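Phenol hydroxylase component phL (Pseudomonas stutzeri, PDB 3U52) is probably a structural, non-catalytic subunit of the multicomponent hydroxylase that oxidises phenol in Pseudomonas stutzeri. Local coordinates at residues 72-80 with 259-267. Residues are numbered along the deposited sequence; the frame is centred on the assembly and turned at random.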
loop_
_atom_site.group_PDB
_atom_site.type_symbol
_atom_site.label_atom_id
_atom_site.label_comp_id
_atom_site.label_asym_id
_atom_site.label_seq_id
_atom_site.Cartn_x
_atom_site.Cartn_y
_atom_site.Cartn_z
ATOM N N ALA D 72 5.977 -15.997 28.317
ATOM C CA ALA D 72 4.891 -16.967 28.417
ATOM C C ALA D 72 3.529 -16.259 28.284
ATOM O O ALA D 72 2.540 -16.864 27.837
ATOM C CB ALA D 72 4.939 -17.699 29.760
ATOM N N VAL D 73 3.449 -15.006 28.712
ATOM C CA VAL D 73 2.198 -14.265 28.567
ATOM C C VAL D 73 2.207 -13.651 27.176
ATOM O O VAL D 73 3.053 -12.805 26.879
ATOM C CB VAL D 73 2.016 -13.188 29.661
ATOM C CG1 VAL D 73 0.868 -12.259 29.313
ATOM C CG2 VAL D 73 1.786 -13.836 31.036
ATOM N N SER D 74 1.305 -14.123 26.317
ATOM C CA SER D 74 1.224 -13.682 24.924
ATOM C C SER D 74 -0.227 -13.353 24.593
ATOM O O SER D 74 -1.141 -13.805 25.274
ATOM C CB SER D 74 1.714 -14.765 23.965
ATOM O OG SER D 74 3.083 -15.070 24.230
ATOM N N ASP D 75 -0.425 -12.597 23.523
ATOM C CA ASP D 75 -1.734 -12.058 23.185
ATOM C C ASP D 75 -2.398 -13.009 22.167
ATOM O O ASP D 75 -1.855 -13.211 21.078
ATOM C CB ASP D 75 -1.577 -10.653 22.592
ATOM C CG ASP D 75 -2.924 -9.969 22.319
ATOM O OD1 ASP D 75 -3.972 -10.578 22.573
ATOM O OD2 ASP D 75 -2.950 -8.830 21.837
ATOM N N PRO D 76 -3.554 -13.609 22.532
ATOM C CA PRO D 76 -4.354 -14.417 21.599
ATOM C C PRO D 76 -4.826 -13.652 20.348
ATOM O O PRO D 76 -4.991 -14.276 19.299
ATOM C CB PRO D 76 -5.570 -14.877 22.443
ATOM C CG PRO D 76 -5.193 -14.615 23.880
ATOM C CD PRO D 76 -4.141 -13.529 23.881
ATOM N N ARG D 77 -5.067 -12.343 20.455
ATOM C CA ARG D 77 -5.448 -11.486 19.327
ATOM C C ARG D 77 -4.244 -11.181 18.387
ATOM O O ARG D 77 -4.429 -10.721 17.267
ATOM C CB ARG D 77 -6.042 -10.164 19.857
ATOM C CG ARG D 77 -7.232 -10.288 20.816
ATOM C CD ARG D 77 -7.385 -8.963 21.596
ATOM N NE ARG D 77 -6.126 -8.516 22.210
ATOM C CZ ARG D 77 -5.912 -7.303 22.734
ATOM N NH1 ARG D 77 -6.893 -6.441 22.814
ATOM N NH2 ARG D 77 -4.718 -6.975 23.222
ATOM N N GLN D 78 -3.018 -11.420 18.864
ATOM C CA GLN D 78 -1.780 -11.111 18.098
ATOM C C GLN D 78 -1.660 -9.635 17.659
ATOM O O GLN D 78 -1.242 -9.319 16.542
ATOM C CB GLN D 78 -1.663 -12.063 16.918
ATOM C CG GLN D 78 -1.887 -13.503 17.354
ATOM C CD GLN D 78 -0.645 -14.187 17.777
ATOM O OE1 GLN D 78 -0.419 -14.418 18.998
ATOM N NE2 GLN D 78 0.190 -14.546 16.801
ATOM N N PHE D 79 -2.036 -8.729 18.553
ATOM C CA PHE D 79 -1.983 -7.324 18.270
ATOM C C PHE D 79 -0.536 -6.803 18.396
ATOM O O PHE D 79 0.001 -6.690 19.479
ATOM C CB PHE D 79 -2.890 -6.546 19.234
ATOM C CG PHE D 79 -4.349 -6.519 18.866
ATOM C CD1 PHE D 79 -5.243 -5.793 19.663
ATOM C CD2 PHE D 79 -4.858 -7.190 17.761
ATOM C CE1 PHE D 79 -6.623 -5.757 19.345
ATOM C CE2 PHE D 79 -6.237 -7.162 17.451
ATOM C CZ PHE D 79 -7.114 -6.430 18.214
ATOM N N TYR D 80 0.070 -6.472 17.266
ATOM C CA TYR D 80 1.169 -5.507 17.231
ATOM C C TYR D 80 0.478 -4.224 16.860
ATOM O O TYR D 80 -0.758 -4.236 16.633
ATOM C CB TYR D 80 2.278 -5.933 16.261
ATOM C CG TYR D 80 1.779 -6.171 14.859
ATOM C CD1 TYR D 80 1.930 -5.204 13.889
ATOM C CD2 TYR D 80 1.157 -7.349 14.515
ATOM C CE1 TYR D 80 1.445 -5.382 12.608
ATOM C CE2 TYR D 80 0.689 -7.546 13.235
ATOM C CZ TYR D 80 0.831 -6.543 12.288
ATOM O OH TYR D 80 0.361 -6.707 10.993
ATOM N N GLU D 259 -13.772 -8.695 23.507
ATOM C CA GLU D 259 -12.402 -8.902 23.000
ATOM C C GLU D 259 -11.367 -8.906 24.140
ATOM O O GLU D 259 -10.386 -9.613 24.082
ATOM C CB GLU D 259 -12.080 -7.830 21.941
ATOM C CG GLU D 259 -10.634 -7.875 21.418
ATOM C CD GLU D 259 -10.122 -6.490 21.012
ATOM O OE1 GLU D 259 -10.453 -6.051 19.879
ATOM O OE2 GLU D 259 -9.406 -5.836 21.839
ATOM N N SER D 260 -11.584 -8.112 25.181
ATOM C CA SER D 260 -10.575 -7.933 26.213
ATOM C C SER D 260 -10.462 -9.156 27.116
ATOM O O SER D 260 -9.421 -9.445 27.674
ATOM C CB SER D 260 -10.900 -6.708 27.053
ATOM O OG SER D 260 -11.943 -7.024 27.957
ATOM N N LEU D 261 -11.553 -9.881 27.242
ATOM C CA LEU D 261 -11.539 -11.186 27.888
ATOM C C LEU D 261 -10.515 -12.138 27.270
ATOM O O LEU D 261 -9.906 -12.944 27.974
ATOM C CB LEU D 261 -12.946 -11.760 27.858
ATOM C CG LEU D 261 -14.000 -11.692 28.977
ATOM C CD1 LEU D 261 -13.835 -10.609 30.002
ATOM C CD2 LEU D 261 -15.388 -11.679 28.356
ATOM N N ARG D 262 -10.256 -12.038 25.966
ATOM C CA ARG D 262 -9.259 -12.930 25.362
ATOM C C ARG D 262 -7.884 -12.773 25.996
ATOM O O ARG D 262 -7.292 -13.760 26.442
ATOM C CB ARG D 262 -9.199 -12.753 23.834
ATOM C CG ARG D 262 -10.529 -13.143 23.148
ATOM C CD ARG D 262 -10.362 -13.158 21.654
ATOM N NE ARG D 262 -9.496 -14.250 21.214
ATOM C CZ ARG D 262 -8.946 -14.303 20.003
ATOM N NH1 ARG D 262 -9.161 -13.312 19.141
ATOM N NH2 ARG D 262 -8.171 -15.322 19.664
ATOM N N TRP D 263 -7.369 -11.551 26.080
ATOM C CA TRP D 263 -6.005 -11.418 26.542
ATOM C C TRP D 263 -5.926 -11.440 28.062
ATOM O O TRP D 263 -4.942 -11.927 28.585
ATOM C CB TRP D 263 -5.338 -10.167 25.970
ATOM C CG TRP D 263 -5.807 -8.838 26.534
ATOM C CD1 TRP D 263 -6.793 -8.030 26.017
ATOM C CD2 TRP D 263 -5.265 -8.123 27.667
ATOM N NE1 TRP D 263 -6.927 -6.905 26.777
ATOM C CE2 TRP D 263 -6.004 -6.923 27.791
ATOM C CE3 TRP D 263 -4.239 -8.391 28.600
ATOM C CZ2 TRP D 263 -5.742 -5.974 28.817
ATOM C CZ3 TRP D 263 -3.976 -7.466 29.605
ATOM C CH2 TRP D 263 -4.730 -6.277 29.717
ATOM N N THR D 264 -6.923 -10.879 28.768
ATOM C CA THR D 264 -6.866 -10.889 30.226
ATOM C C THR D 264 -7.006 -12.299 30.790
ATOM O O THR D 264 -6.272 -12.662 31.696
ATOM C CB THR D 264 -7.858 -9.953 30.915
ATOM O OG1 THR D 264 -9.184 -10.372 30.633
ATOM C CG2 THR D 264 -7.682 -8.487 30.483
ATOM N N ASN D 265 -7.903 -13.122 30.248
ATOM C CA ASN D 265 -7.894 -14.567 30.581
ATOM C C ASN D 265 -6.602 -15.326 30.203
ATOM O O ASN D 265 -6.143 -16.153 30.989
ATOM C CB ASN D 265 -9.093 -15.289 29.964
ATOM C CG ASN D 265 -10.412 -14.903 30.602
ATOM O OD1 ASN D 265 -10.439 -14.336 31.690
ATOM N ND2 ASN D 265 -11.523 -15.237 29.934
ATOM N N ALA D 266 -6.015 -15.091 29.025
ATOM C CA ALA D 266 -4.729 -15.738 28.694
ATOM C C ALA D 266 -3.595 -15.320 29.674
ATOM O O ALA D 266 -2.766 -16.159 30.064
ATOM C CB ALA D 266 -4.325 -15.472 27.281
ATOM N N MET D 267 -3.556 -14.039 30.071
ATOM C CA MET D 267 -2.555 -13.583 31.020
ATOM C C MET D 267 -2.757 -14.215 32.422
ATOM O O MET D 267 -1.794 -14.714 33.010
ATOM C CB MET D 267 -2.576 -12.070 31.142
ATOM C CG MET D 267 -1.598 -11.514 32.223
ATOM S SD MET D 267 -1.663 -9.691 32.204
ATOM C CE MET D 267 -3.249 -9.412 33.023
#
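R77 reaches from the loop to helix 251-274 and gives NH1 to E259 OE2, 2.8 Å away, in a salt bridge. The carboxylate oxygen lies in the guanidinium plane, but the nitrogen meets it from above the carboxylate plane, and the N-H points only roughly at it. R88 of helix 81-105 is a second salt-bridge partner of the same oxygen.

On its other edge the guanidinium holds D75 by a pair of bonds, one to each oxygen: NE to OD1 (3.0 Å, nearly straight at 171°) and NH2 to OD2 (2.9 Å). The chi1 of D75 (-175°) turns CG away from its own N and in beside the carbonyl carbon, where OD1 can also accept from the backbone N of R77, closing an Asx turn; OD2 takes a weak bond from F79 N. All three guanidinium nitrogens of R77 thus have a carboxylate oxygen as acceptor, and both D75 oxygens are used within the loop.

W263 CD1 sits 3.4 Å above the middle of one guanidinium face, the indole tilted 30° from it, while F79 CD1 lies over the opposite face, so the charged group is sandwiched between aromatics. P76 CG rests on A266 CB at 3.6 Å, and V73 CG1 on M267 CG at 3.9 Å. Farther out, R262 lays a guanidinium face over the backbone of P76 and R77.

T148 and Y32 bond V73 O and D75 N. Together this is an Asx turn overlapping a type I beta turn (D75 to Q78), and the D75-R77-E259 salt-bridge network ties the turn to helix 251-274 in the helical bundle of the hydroxylase fold.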